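Peptidoglycan-N-acetylglucosamine deacetylase BC_1974 (Bacillus cereus, PDB 5N1P) removes acetyl groups from the N-acetylglucosamine residues of peptidoglycan by metal-dependent hydrolysis, using a zinc, cobalt or nickel ion. Local coordinates at residues D27-T31 / F187-H191; L34-K40 / D81-I85; Y55-S60 / P93-P99. One frame throughout, in Å; residues are numbered along the deposited sequence.

Interaction 1. Residues D27-T31 / F187-H191; sequences DAKAT and FEAYH
Two hydrogen bonds join residues 27-31 to residues 187-191, one near each end of the contact. Lys29 N donates to Phe187 O over 3.3 Å, a long backbone bond. The other uses a side chain: Tyr190 N reaches Thr31 OG1 at 2.9 Å with an N-H...O angle of 165°. Thr31 holds its hydroxyl beside its own backbone N (chi1 -62°), which turns OG1 to the 187-191 backbone. The same OG1 lies 2.7 Å from a water that donates to Glu188 O, so a threonine here serves both a main-chain N-H and, through solvent, a main-chain carbonyl. Tyr190 OH is hydrogen-bonded to His195.

Both segments run in roughly the same direction. Residues 27-31 lead from helix 16-25, which Asp27, with positive phi, ends in a Schellman motif, into strand 31-34; residues 187-191 carry on from strand 185-187. Both strands belong to the parallel sheet of the NodB (CE4 deacetylase) fold.

The remaining contacts are van der Waals, of which Ala28 CB to Phe187 CB, 3.8 Å, is purely apolar; the Phe187 ring turns away to pack on Leu177 and Leu180 of helix 167-182. Ala189 CB lies tightly, 3.2 Å, against Ala30 O, where a small side chain suits the narrow gap between the backbones. Lys29 contributes the root of its side chain, CB lying 3.6 Å from Ala189 N, and its bent chain carries the amine away.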
ATOM      1  N   ASP A  27      -5.018   9.224 -15.010  1.00 38.58           N
ATOM      2  CA  ASP A  27      -5.946   9.772 -14.018  1.00 46.88           C
ATOM      3  C   ASP A  27      -6.380   8.723 -13.000  1.00 42.34           C
ATOM      4  O   ASP A  27      -7.559   8.605 -12.665  1.00 42.71           O
ATOM      5  CB  ASP A  27      -7.169  10.384 -14.708  1.00 64.75           C
ATOM      6  CG  ASP A  27      -6.815  11.601 -15.543  1.00 85.96           C
ATOM      7  OD1 ASP A  27      -6.270  12.572 -14.974  1.00 95.06           O
ATOM      8  OD2 ASP A  27      -7.075  11.588 -16.766  1.00 92.94           O
ATOM      9  N   ALA A  28      -5.411   7.952 -12.523  1.00 31.64           N
ATOM     10  CA  ALA A  28      -5.663   6.932 -11.520  1.00 27.76           C
ATOM     11  C   ALA A  28      -5.157   7.421 -10.171  1.00 28.28           C
ATOM     12  O   ALA A  28      -4.136   8.099 -10.107  1.00 29.89           O
ATOM     13  CB  ALA A  28      -4.981   5.633 -11.897  1.00 32.71           C
ATOM     14  N   LYS A  29      -5.883   7.087  -9.107  1.00 27.21           N
ATOM     15  CA  LYS A  29      -5.470   7.428  -7.749  1.00 23.97           C
ATOM     16  C   LYS A  29      -5.137   6.128  -7.032  1.00 24.56           C
ATOM     17  O   LYS A  29      -5.770   5.102  -7.270  1.00 26.21           O
ATOM     18  CB  LYS A  29      -6.567   8.197  -7.008  1.00 27.79           C
ATOM     19  CG  LYS A  29      -6.978   9.522  -7.660  1.00 32.09           C
ATOM     20  CD  LYS A  29      -5.798  10.461  -7.822  1.00 31.26           C
ATOM     21  CE  LYS A  29      -6.266  11.899  -8.087  1.00 37.74           C
ATOM     22  NZ  LYS A  29      -6.926  12.036  -9.412  1.00 41.83           N
ATOM     23  N   ALA A  30      -4.135   6.160  -6.164  1.00 22.32           N
ATOM     24  CA  ALA A  30      -3.643   4.948  -5.533  1.00 19.75           C
ATOM     25  C   ALA A  30      -3.324   5.206  -4.072  1.00 19.28           C
ATOM     26  O   ALA A  30      -3.565   6.307  -3.559  1.00 20.31           O
ATOM     27  CB  ALA A  30      -2.407   4.444  -6.271  1.00 20.31           C
ATOM     28  N   THR A  31      -2.786   4.182  -3.410  1.00 16.95           N
ATOM     29  CA  THR A  31      -2.516   4.234  -1.974  1.00 18.19           C
ATOM     30  C   THR A  31      -1.080   3.793  -1.741  1.00 17.92           C
ATOM     31  O   THR A  31      -0.639   2.814  -2.328  1.00 18.80           O
ATOM     32  CB  THR A  31      -3.511   3.328  -1.220  1.00 19.22           C
ATOM     33  OG1 THR A  31      -4.845   3.811  -1.447  1.00 22.29           O
ATOM     34  CG2 THR A  31      -3.225   3.285   0.279  1.00 20.36           C
ATOM     35  N   PHE A 187     -10.166   3.404 -10.592  1.00 37.48           N
ATOM     36  CA  PHE A 187      -9.013   3.387  -9.696  1.00 37.54           C
ATOM     37  C   PHE A 187      -9.053   4.506  -8.673  1.00 41.60           C
ATOM     38  O   PHE A 187      -8.856   5.678  -9.005  1.00 41.91           O
ATOM     39  CB  PHE A 187      -7.724   3.467 -10.504  1.00 39.06           C
ATOM     40  CG  PHE A 187      -7.415   2.206 -11.247  1.00 47.97           C
ATOM     41  CD1 PHE A 187      -6.690   1.193 -10.635  1.00 54.82           C
ATOM     42  CD2 PHE A 187      -7.869   2.017 -12.538  1.00 57.42           C
ATOM     43  CE1 PHE A 187      -6.410   0.023 -11.304  1.00 62.13           C
ATOM     44  CE2 PHE A 187      -7.592   0.851 -13.214  1.00 59.86           C
ATOM     45  CZ  PHE A 187      -6.862  -0.147 -12.595  1.00 56.16           C
ATOM     46  N   GLU A 188      -9.299   4.136  -7.419  1.00 31.99           N
ATOM     47  CA  GLU A 188      -9.406   5.128  -6.360  1.00 31.58           C
ATOM     48  C   GLU A 188      -8.368   4.920  -5.285  1.00 29.06           C
ATOM     49  O   GLU A 188      -7.856   3.812  -5.085  1.00 27.58           O
ATOM     50  CB  GLU A 188     -10.790   5.105  -5.715  1.00 35.01           C
ATOM     51  CG  GLU A 188     -11.909   5.600  -6.623  1.00 44.79           C
ATOM     52  CD  GLU A 188     -13.163   5.941  -5.845  1.00 61.45           C
ATOM     53  OE1 GLU A 188     -13.508   5.178  -4.918  1.00 59.36           O
ATOM     54  OE2 GLU A 188     -13.805   6.966  -6.162  1.00 71.22           O
ATOM     55  N   ALA A 189      -8.061   6.008  -4.596  1.00 28.95           N
ATOM     56  CA  ALA A 189      -7.251   5.923  -3.391  1.00 26.87           C
ATOM     57  C   ALA A 189      -8.127   5.494  -2.228  1.00 25.90           C
ATOM     58  O   ALA A 189      -9.344   5.618  -2.273  1.00 27.18           O
ATOM     59  CB  ALA A 189      -6.602   7.251  -3.081  1.00 27.41           C
ATOM     60  N   TYR A 190      -7.494   5.008  -1.174  1.00 24.03           N
ATOM     61  CA  TYR A 190      -8.178   4.833   0.089  1.00 23.91           C
ATOM     62  C   TYR A 190      -8.664   6.154   0.617  1.00 25.12           C
ATOM     63  O   TYR A 190      -8.016   7.174   0.475  1.00 24.71           O
ATOM     64  CB  TYR A 190      -7.264   4.167   1.116  1.00 21.49           C
ATOM     65  CG  TYR A 190      -7.858   4.034   2.501  1.00 21.91           C
ATOM     66  CD1 TYR A 190      -8.658   2.940   2.831  1.00 22.80           C
ATOM     67  CD2 TYR A 190      -7.592   4.982   3.495  1.00 20.60           C
ATOM     68  CE1 TYR A 190      -9.196   2.804   4.106  1.00 22.92           C
ATOM     69  CE2 TYR A 190      -8.126   4.857   4.764  1.00 21.57           C
ATOM     70  CZ  TYR A 190      -8.919   3.756   5.068  1.00 22.52           C
ATOM     71  OH  TYR A 190      -9.421   3.669   6.352  1.00 25.41           O
ATOM     72  N   HIS A 191      -9.795   6.081   1.303  1.00 27.22           N
ATOM     73  CA  HIS A 191     -10.544   7.209   1.862  1.00 31.17           C
ATOM     74  C   HIS A 191     -10.966   6.925   3.318  1.00 28.74           C
ATOM     75  O   HIS A 191     -11.750   6.012   3.561  1.00 29.89           O
ATOM     76  CB  HIS A 191     -11.645   7.395   0.851  1.00 45.76           C
ATOM     77  CG  HIS A 191     -11.238   8.191  -0.345  1.00 46.67           C
ATOM     78  ND1 HIS A 191     -10.573   7.664  -1.434  1.00 57.84           N
ATOM     79  CD2 HIS A 191     -11.782   9.352  -0.777  1.00 57.70           C
ATOM     80  CE1 HIS A 191     -10.516   8.574  -2.394  1.00 50.26           C
ATOM     81  NE2 HIS A 191     -11.261   9.609  -2.017  1.00 58.59           N
TER
HETATM   82  O   HOH W   1      -5.697   2.615  -3.737  1.00 22.21           O

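Interaction 2. Residues L34-K40 / D81-I85; sequences LIGANVK and DQGLI
The turn from strand 31-34 into helix 36-41 meets helix 74-89 beside the metal site of the deacetylase domain, and Asp81 and Leu84 do most of the touching from the longer helix. The carboxylate of Asp81 reaches over to the start of the short helix because CG is anti to the backbone N (chi1 -161°). OD2 lies 2.7 Å from Leu34 O and also accepts a hydrogen bond from His59 N; OD1 rests 3.2 Å from Gly36 CA. Glycine suits this first turn, where the backbone passes close to both Asp81 and Leu84.

One turn further on the contact is apolar. Val39 divides its branches: CG1 meets Leu84 CB at 3.9 Å, and CG2 lies 4.1 Å from Ile85 CG1, the valine and isoleucine side chains crossing at about a right angle. Leu84 CD1 extends to Gly36 O, and both its methyls touch Lys40 CG at 4.1 Å, so the lysine's aliphatic part extends the apolar contact. The axes of helix pieces 36-40 and 81-85 approach to 9.5 Å at 16°. Zinc ligands Asp10 and His63 lie close to Ile35, in the strand-to-helix turn at the C-terminal end of strand 31-34, the side of the sheet on which alpha/beta enzymes gather their active sites.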
ATOM      1  N   LEU A  34       4.237   3.714   3.532  1.00 16.42           N
ATOM      2  CA  LEU A  34       5.618   4.166   3.557  1.00 17.48           C
ATOM      3  C   LEU A  34       6.384   3.683   4.777  1.00 17.64           C
ATOM      4  O   LEU A  34       5.830   3.599   5.875  1.00 17.85           O
ATOM      5  CB  LEU A  34       5.653   5.694   3.524  1.00 16.46           C
ATOM      6  CG  LEU A  34       4.847   6.375   2.408  1.00 16.62           C
ATOM      7  CD1 LEU A  34       5.151   7.877   2.457  1.00 17.54           C
ATOM      8  CD2 LEU A  34       5.210   5.767   1.067  1.00 18.02           C
ATOM      9  N   ILE A  35       7.673   3.422   4.578  1.00 18.18           N
ATOM     10  CA  ILE A  35       8.579   3.045   5.662  1.00 18.44           C
ATOM     11  C   ILE A  35       9.278   4.292   6.178  1.00 22.07           C
ATOM     12  O   ILE A  35       9.730   5.115   5.395  1.00 22.46           O
ATOM     13  CB  ILE A  35       9.607   2.024   5.188  1.00 20.51           C
ATOM     14  CG1 ILE A  35       8.893   0.714   4.831  1.00 22.09           C
ATOM     15  CG2 ILE A  35      10.673   1.814   6.256  1.00 24.69           C
ATOM     16  CD1 ILE A  35       9.810  -0.369   4.292  1.00 28.98           C
ATOM     17  N   GLY A  36       9.348   4.441   7.500  1.00 22.62           N
ATOM     18  CA  GLY A  36       9.835   5.677   8.102  1.00 22.13           C
ATOM     19  C   GLY A  36      11.179   6.183   7.604  1.00 21.78           C
ATOM     20  O   GLY A  36      11.320   7.368   7.344  1.00 25.82           O
ATOM     21  N   ALA A  37      12.165   5.295   7.461  1.00 25.25           N
ATOM     22  CA  ALA A  37      13.473   5.723   6.974  1.00 31.47           C
ATOM     23  C   ALA A  37      13.374   6.348   5.583  1.00 27.63           C
ATOM     24  O   ALA A  37      14.082   7.306   5.276  1.00 29.01           O
ATOM     25  CB  ALA A  37      14.457   4.554   6.966  1.00 35.38           C
ATOM     26  N   ASN A  38      12.467   5.830   4.754  1.00 26.39           N
ATOM     27  CA  ASN A  38      12.312   6.370   3.406  1.00 23.67           C
ATOM     28  C   ASN A  38      11.507   7.672   3.388  1.00 28.13           C
ATOM     29  O   ASN A  38      11.690   8.518   2.513  1.00 24.83           O
ATOM     30  CB  ASN A  38      11.671   5.322   2.492  1.00 21.70           C
ATOM     31  CG  ASN A  38      12.563   4.119   2.285  1.00 30.45           C
ATOM     32  OD1 ASN A  38      13.784   4.200   2.448  1.00 35.33           O
ATOM     33  ND2 ASN A  38      11.966   2.993   1.929  1.00 29.96           N
ATOM     34  N   VAL A  39      10.618   7.837   4.361  1.00 23.44           N
ATOM     35  CA  VAL A  39       9.924   9.108   4.530  1.00 21.18           C
ATOM     36  C   VAL A  39      10.961  10.204   4.803  1.00 23.93           C
ATOM     37  O   VAL A  39      10.888  11.312   4.265  1.00 26.27           O
ATOM     38  CB  VAL A  39       8.909   9.032   5.683  1.00 20.17           C
ATOM     39  CG1 VAL A  39       8.335  10.402   5.993  1.00 24.13           C
ATOM     40  CG2 VAL A  39       7.786   8.048   5.329  1.00 19.91           C
ATOM     41  N   LYS A  40      11.945   9.871   5.622  1.00 25.04           N
ATOM     42  CA  LYS A  40      12.973  10.833   5.972  1.00 29.42           C
ATOM     43  C   LYS A  40      13.888  11.141   4.791  1.00 31.48           C
ATOM     44  O   LYS A  40      14.315  12.283   4.615  1.00 32.46           O
ATOM     45  CB  LYS A  40      13.776  10.319   7.170  1.00 29.84           C
ATOM     46  CG  LYS A  40      12.982  10.378   8.475  1.00 29.98           C
ATOM     47  CD  LYS A  40      13.816   9.985   9.686  1.00 36.88           C
ATOM     48  CE  LYS A  40      13.924   8.479   9.852  1.00 46.10           C
ATOM     49  NZ  LYS A  40      14.246   8.119  11.270  1.00 50.29           N
ATOM     50  N   ASP A  81       5.905   6.565  12.630  1.00 19.87           N
ATOM     51  CA  ASP A  81       5.855   6.760  11.183  1.00 18.06           C
ATOM     52  C   ASP A  81       4.792   7.818  10.848  1.00 19.08           C
ATOM     53  O   ASP A  81       5.008   8.714  10.022  1.00 20.12           O
ATOM     54  CB  ASP A  81       5.554   5.410  10.524  1.00 18.81           C
ATOM     55  CG  ASP A  81       5.913   5.349   9.046  1.00 22.89           C
ATOM     56  OD1 ASP A  81       6.656   6.208   8.518  1.00 21.53           O
ATOM     57  OD2 ASP A  81       5.440   4.379   8.407  1.00 21.34           O
ATOM     58  N   GLN A  82       3.658   7.723  11.534  1.00 19.78           N
ATOM     59  CA  GLN A  82       2.583   8.693  11.384  1.00 18.63           C
ATOM     60  C   GLN A  82       3.082  10.123  11.608  1.00 20.80           C
ATOM     61  O   GLN A  82       2.769  11.031  10.832  1.00 20.00           O
ATOM     62  CB  GLN A  82       1.463   8.360  12.360  1.00 19.88           C
ATOM     63  CG  GLN A  82       0.257   9.272  12.295  1.00 19.50           C
ATOM     64  CD  GLN A  82      -0.658   9.042  13.461  1.00 23.74           C
ATOM     65  OE1 GLN A  82      -0.257   9.214  14.619  1.00 26.71           O
ATOM     66  NE2 GLN A  82      -1.898   8.648  13.182  1.00 23.23           N
ATOM     67  N   GLY A  83       3.877  10.302  12.656  1.00 21.01           N
ATOM     68  CA  GLY A  83       4.400  11.627  12.990  1.00 20.08           C
ATOM     69  C   GLY A  83       5.348  12.155  11.923  1.00 22.46           C
ATOM     70  O   GLY A  83       5.331  13.346  11.612  1.00 23.05           O
ATOM     71  N   LEU A  84       6.180  11.281  11.365  1.00 21.47           N
ATOM     72  CA  LEU A  84       7.097  11.672  10.297  1.00 21.53           C
ATOM     73  C   LEU A  84       6.336  12.151   9.062  1.00 21.06           C
ATOM     74  O   LEU A  84       6.695  13.158   8.441  1.00 21.44           O
ATOM     75  CB  LEU A  84       8.002  10.500   9.912  1.00 21.24           C
ATOM     76  CG  LEU A  84       9.037  10.107  10.967  1.00 24.63           C
ATOM     77  CD1 LEU A  84       9.780   8.840  10.529  1.00 26.18           C
ATOM     78  CD2 LEU A  84      10.009  11.249  11.205  1.00 25.47           C
ATOM     79  N   ILE A  85       5.291  11.417   8.707  1.00 19.49           N
ATOM     80  CA  ILE A  85       4.465  11.815   7.575  1.00 18.31           C
ATOM     81  C   ILE A  85       3.756  13.147   7.868  1.00 20.55           C
ATOM     82  O   ILE A  85       3.739  14.050   7.013  1.00 20.34           O
ATOM     83  CB  ILE A  85       3.464  10.701   7.237  1.00 16.02           C
ATOM     84  CG1 ILE A  85       4.226   9.496   6.694  1.00 16.77           C
ATOM     85  CG2 ILE A  85       2.451  11.182   6.192  1.00 18.35           C
ATOM     86  CD1 ILE A  85       3.402   8.219   6.633  1.00 18.35           C
TER

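Interaction 3. Residues Y55-S60 / P93-P99; sequences YVGMHS and PKLTRPP. With ZN (zinc ion), chain F; 8GK (~{N}-oxidanylnaphthalene-1-carboxamide), chain E.
The imidazole of His59 has Pro99 CG over one face, a CH-pi contact at 4.1 Å from the ring centroid. At its edge ND1 donates to Arg97 O over 2.8 Å, with the oxygen near the ring plane. The inhibitor's O12 also lies at the edge. With CG anti to its backbone N (chi1 -164°), His59 brings NE2 to the zinc ion at 2.1 Å; the bond at ND1 fixes the rotation of the ring and leaves NE2 as the metal ligand. Asp10 and His63 complete the protein's share of the site, while hydroxamate oxygens O12 and O14 and a water take further positions. Histidine suits a place that needs one nitrogen for the backbone and one for the metal.

At the other end the Tyr55 ring lies obliquely against Leu95 CB and Pro93 CB. Its OH accepts a hydrogen bond from Leu95 N at 3.1 Å and is hydrogen-bonded to Glu192 as well.

Between the rings runs a single parallel beta bridge, Met58 with Thr96: Met58 N donates to Leu95 O and Arg97 N to Met58 O, the latter at 3.0 Å. Gly57 fits where its CA passes 3.5 Å from Leu95 O. The Met58 chain folds back on itself (chi2 80°, chi3 59°), laying SD 3.6 Å from Pro93 CB.

Arg97 NE is hydrogen-bonded to Trp122 O, and NH1 forms a salt bridge with Asp9, the inferred proton acceptor. Strand 55-58 pairs with strand 31-34 in the main sheet, strand 95-96 pairs with strand 120-121, and helix 74-89 packs on Met58.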
ATOM      1  N   TYR A  55      -3.545   8.328  -1.362  1.00 19.06           N
ATOM      2  CA  TYR A  55      -3.522   8.176   0.079  1.00 19.34           C
ATOM      3  C   TYR A  55      -2.129   7.761   0.549  1.00 17.22           C
ATOM      4  O   TYR A  55      -1.550   6.837   0.012  1.00 18.32           O
ATOM      5  CB  TYR A  55      -4.548   7.141   0.540  1.00 18.46           C
ATOM      6  CG  TYR A  55      -4.632   7.103   2.045  1.00 18.23           C
ATOM      7  CD1 TYR A  55      -3.833   6.226   2.775  1.00 21.05           C
ATOM      8  CD2 TYR A  55      -5.484   7.945   2.731  1.00 19.55           C
ATOM      9  CE1 TYR A  55      -3.887   6.198   4.165  1.00 19.31           C
ATOM     10  CE2 TYR A  55      -5.558   7.921   4.129  1.00 20.66           C
ATOM     11  CZ  TYR A  55      -4.764   7.040   4.825  1.00 18.74           C
ATOM     12  OH  TYR A  55      -4.835   7.004   6.203  1.00 21.20           O
ATOM     13  N   VAL A  56      -1.615   8.459   1.556  1.00 17.44           N
ATOM     14  CA  VAL A  56      -0.344   8.106   2.174  1.00 15.14           C
ATOM     15  C   VAL A  56      -0.574   7.542   3.575  1.00 15.73           C
ATOM     16  O   VAL A  56      -1.092   8.227   4.452  1.00 18.81           O
ATOM     17  CB  VAL A  56       0.593   9.309   2.272  1.00 16.64           C
ATOM     18  CG1 VAL A  56       1.848   8.915   2.996  1.00 21.26           C
ATOM     19  CG2 VAL A  56       0.902   9.846   0.868  1.00 20.38           C
ATOM     20  N   GLY A  57      -0.195   6.284   3.757  1.00 16.46           N
ATOM     21  CA  GLY A  57      -0.324   5.612   5.044  1.00 17.73           C
ATOM     22  C   GLY A  57       0.996   5.026   5.507  1.00 15.97           C
ATOM     23  O   GLY A  57       2.041   5.262   4.902  1.00 17.18           O
ATOM     24  N   MET A  58       0.936   4.235   6.577  1.00 16.79           N
ATOM     25  CA  MET A  58       2.140   3.790   7.273  1.00 14.93           C
ATOM     26  C   MET A  58       2.451   2.312   7.055  1.00 15.34           C
ATOM     27  O   MET A  58       1.545   1.482   7.045  1.00 18.24           O
ATOM     28  CB  MET A  58       2.008   4.026   8.782  1.00 17.75           C
ATOM     29  CG  MET A  58       2.131   5.493   9.196  1.00 19.19           C
ATOM     30  SD  MET A  58       0.633   6.460   8.966  1.00 20.03           S
ATOM     31  CE  MET A  58      -0.492   5.535  10.010  1.00 22.55           C
ATOM     32  N   HIS A  59       3.740   2.000   6.938  1.00 16.12           N
ATOM     33  CA  HIS A  59       4.197   0.606   6.768  1.00 16.18           C
ATOM     34  C   HIS A  59       5.305   0.253   7.765  1.00 19.53           C
ATOM     35  O   HIS A  59       6.045  -0.695   7.538  1.00 23.49           O
ATOM     36  CB  HIS A  59       4.688   0.376   5.337  1.00 17.65           C
ATOM     37  CG  HIS A  59       4.822  -1.071   4.943  1.00 18.28           C
ATOM     38  ND1 HIS A  59       3.887  -2.031   5.268  1.00 19.03           N
ATOM     39  CD2 HIS A  59       5.758  -1.696   4.188  1.00 20.55           C
ATOM     40  CE1 HIS A  59       4.250  -3.191   4.742  1.00 19.37           C
ATOM     41  NE2 HIS A  59       5.385  -3.018   4.086  1.00 18.66           N
ATOM     42  N   SER A  60       5.381   1.030   8.849  1.00 18.52           N
ATOM     43  CA  SER A  60       6.251   0.841  10.019  1.00 20.02           C
ATOM     44  C   SER A  60       7.615   1.528   9.866  1.00 22.01           C
ATOM     45  O   SER A  60       7.884   2.206   8.866  1.00 22.70           O
ATOM     46  CB  SER A  60       6.459  -0.644  10.359  1.00 22.26           C
ATOM     47  OG  SER A  60       7.540  -1.222   9.629  1.00 21.71           O
ATOM     48  N   PRO A  93      -2.097  10.299   9.093  1.00 20.63           N
ATOM     49  CA  PRO A  93      -2.888   9.210   8.502  1.00 19.65           C
ATOM     50  C   PRO A  93      -3.298   8.183   9.529  1.00 20.33           C
ATOM     51  O   PRO A  93      -2.553   7.988  10.492  1.00 20.81           O
ATOM     52  CB  PRO A  93      -1.928   8.578   7.504  1.00 17.95           C
ATOM     53  CG  PRO A  93      -0.874   9.654   7.250  1.00 19.58           C
ATOM     54  CD  PRO A  93      -0.726  10.339   8.555  1.00 19.09           C
ATOM     55  N   LYS A  94      -4.427   7.513   9.301  1.00 20.16           N
ATOM     56  CA  LYS A  94      -4.887   6.474  10.223  1.00 18.66           C
ATOM     57  C   LYS A  94      -4.649   5.056   9.706  1.00 22.08           C
ATOM     58  O   LYS A  94      -4.629   4.121  10.494  1.00 21.88           O
ATOM     59  CB  LYS A  94      -6.376   6.646  10.532  1.00 22.87           C
ATOM     60  CG  LYS A  94      -6.709   7.960  11.254  1.00 30.04           C
ATOM     61  CD  LYS A  94      -5.826   8.157  12.486  1.00 45.85           C
ATOM     62  CE  LYS A  94      -6.158   9.452  13.250  1.00 49.69           C
ATOM     63  NZ  LYS A  94      -5.609  10.679  12.598  1.00 34.01           N
ATOM     64  N   LEU A  95      -4.480   4.885   8.394  1.00 18.96           N
ATOM     65  CA  LEU A  95      -4.395   3.531   7.837  1.00 18.30           C
ATOM     66  C   LEU A  95      -2.974   2.988   7.839  1.00 17.87           C
ATOM     67  O   LEU A  95      -2.032   3.646   7.394  1.00 18.78           O
ATOM     68  CB  LEU A  95      -4.963   3.507   6.415  1.00 18.50           C
ATOM     69  CG  LEU A  95      -5.104   2.111   5.794  1.00 19.90           C
ATOM     70  CD1 LEU A  95      -6.126   1.266   6.569  1.00 21.33           C
ATOM     71  CD2 LEU A  95      -5.491   2.265   4.325  1.00 19.35           C
ATOM     72  N   THR A  96      -2.831   1.768   8.345  1.00 16.98           N
ATOM     73  CA  THR A  96      -1.566   1.064   8.361  1.00 17.01           C
ATOM     74  C   THR A  96      -1.675  -0.203   7.509  1.00 17.58           C
ATOM     75  O   THR A  96      -2.753  -0.768   7.351  1.00 19.91           O
ATOM     76  CB  THR A  96      -1.146   0.665   9.793  1.00 18.01           C
ATOM     77  OG1 THR A  96      -2.008  -0.384  10.275  1.00 20.83           O
ATOM     78  CG2 THR A  96      -1.254   1.857  10.721  1.00 18.96           C
ATOM     79  N   ARG A  97      -0.546  -0.602   6.951  1.00 16.69           N
ATOM     80  CA  ARG A  97      -0.411  -1.870   6.219  1.00 18.38           C
ATOM     81  C   ARG A  97       0.654  -2.682   6.950  1.00 20.96           C
ATOM     82  O   ARG A  97       1.799  -2.252   7.065  1.00 17.47           O
ATOM     83  CB  ARG A  97      -0.040  -1.579   4.759  1.00 20.64           C
ATOM     84  CG  ARG A  97       0.707  -2.647   3.970  1.00 24.12           C
ATOM     85  CD  ARG A  97      -0.171  -3.797   3.487  1.00 20.85           C
ATOM     86  NE  ARG A  97      -1.412  -3.480   2.784  1.00 20.49           N
ATOM     87  CZ  ARG A  97      -1.519  -3.189   1.486  1.00 21.10           C
ATOM     88  NH1 ARG A  97      -0.435  -3.044   0.731  1.00 21.21           N
ATOM     89  NH2 ARG A  97      -2.722  -2.986   0.947  1.00 20.84           N
ATOM     90  N   PRO A  98       0.276  -3.848   7.496  1.00 19.23           N
ATOM     91  CA  PRO A  98       1.269  -4.600   8.277  1.00 19.10           C
ATOM     92  C   PRO A  98       2.358  -5.207   7.409  1.00 21.30           C
ATOM     93  O   PRO A  98       2.058  -5.887   6.430  1.00 21.60           O
ATOM     94  CB  PRO A  98       0.454  -5.733   8.934  1.00 18.03           C
ATOM     95  CG  PRO A  98      -0.980  -5.348   8.767  1.00 23.25           C
ATOM     96  CD  PRO A  98      -1.065  -4.461   7.543  1.00 22.27           C
ATOM     97  N   PRO A  99       3.623  -4.979   7.774  1.00 17.04           N
ATOM     98  CA  PRO A  99       4.654  -5.780   7.127  1.00 19.78           C
ATOM     99  C   PRO A  99       4.356  -7.277   7.296  1.00 21.51           C
ATOM    100  O   PRO A  99       4.007  -7.713   8.390  1.00 22.36           O
ATOM    101  CB  PRO A  99       5.920  -5.370   7.871  1.00 21.60           C
ATOM    102  CG  PRO A  99       5.660  -3.947   8.276  1.00 20.61           C
ATOM    103  CD  PRO A  99       4.189  -3.912   8.618  1.00 19.59           C
TER
HETATM  104 ZN    ZN F 302       6.684  -4.412   3.129  1.00 30.70          ZN
HETATM  105  C1  8GK E 301       4.863  -6.812   2.865  1.00 51.25           C
HETATM  106  C2  8GK E 301       4.763  -8.301   2.806  1.00 53.63           C
HETATM  107  C3  8GK E 301       5.937  -9.038   2.771  1.00 58.49           C
HETATM  108  C4  8GK E 301       5.878 -10.427   2.735  1.00 62.12           C
HETATM  109  C5  8GK E 301       4.645 -11.080   2.746  1.00 59.54           C
HETATM  110  C6  8GK E 301       3.470 -10.338   2.784  1.00 56.64           C
HETATM  111  C7  8GK E 301       3.532  -8.947   2.819  1.00 59.09           C
HETATM  112  C8  8GK E 301       7.062 -11.151   2.692  1.00 58.21           C
HETATM  113  C9  8GK E 301       8.295 -10.504   2.681  1.00 50.07           C
HETATM  114  C10 8GK E 301       8.351  -9.116   2.714  1.00 54.41           C
HETATM  115  C11 8GK E 301       7.169  -8.388   2.761  1.00 51.04           C
HETATM  116  O12 8GK E 301       5.319  -6.337   3.886  1.00 34.22           O
HETATM  117  N13 8GK E 301       4.507  -6.041   1.839  1.00 56.50           N
HETATM  118  O14 8GK E 301       5.231  -4.865   1.651  1.00 49.48           O
HETATM  119  O   HOH W   2       7.900  -5.739   1.704  1.00 30.31           O

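Strand 31-34 connects the three contacts: interaction 1 holds its entry, interaction 2 its exit into helix 36-41, and interaction 3 involves its neighbour, strand 55-58. The centres of interactions 2 and 3 are about 10 Å apart, those of 1 and 3 about 15 Å, and those of 1 and 2 about 20 Å. Interaction 1 joins positions 156 residues apart and encloses the other two, whose segments alternate along the chain. Interaction 3 touches both: Ala30 O probably bonds to Tyr55 N, and Leu34 O to His59 N. Distant parts of the chain thus meet around the sheet whose strand ends lie beside the zinc and the inferred catalytic residues.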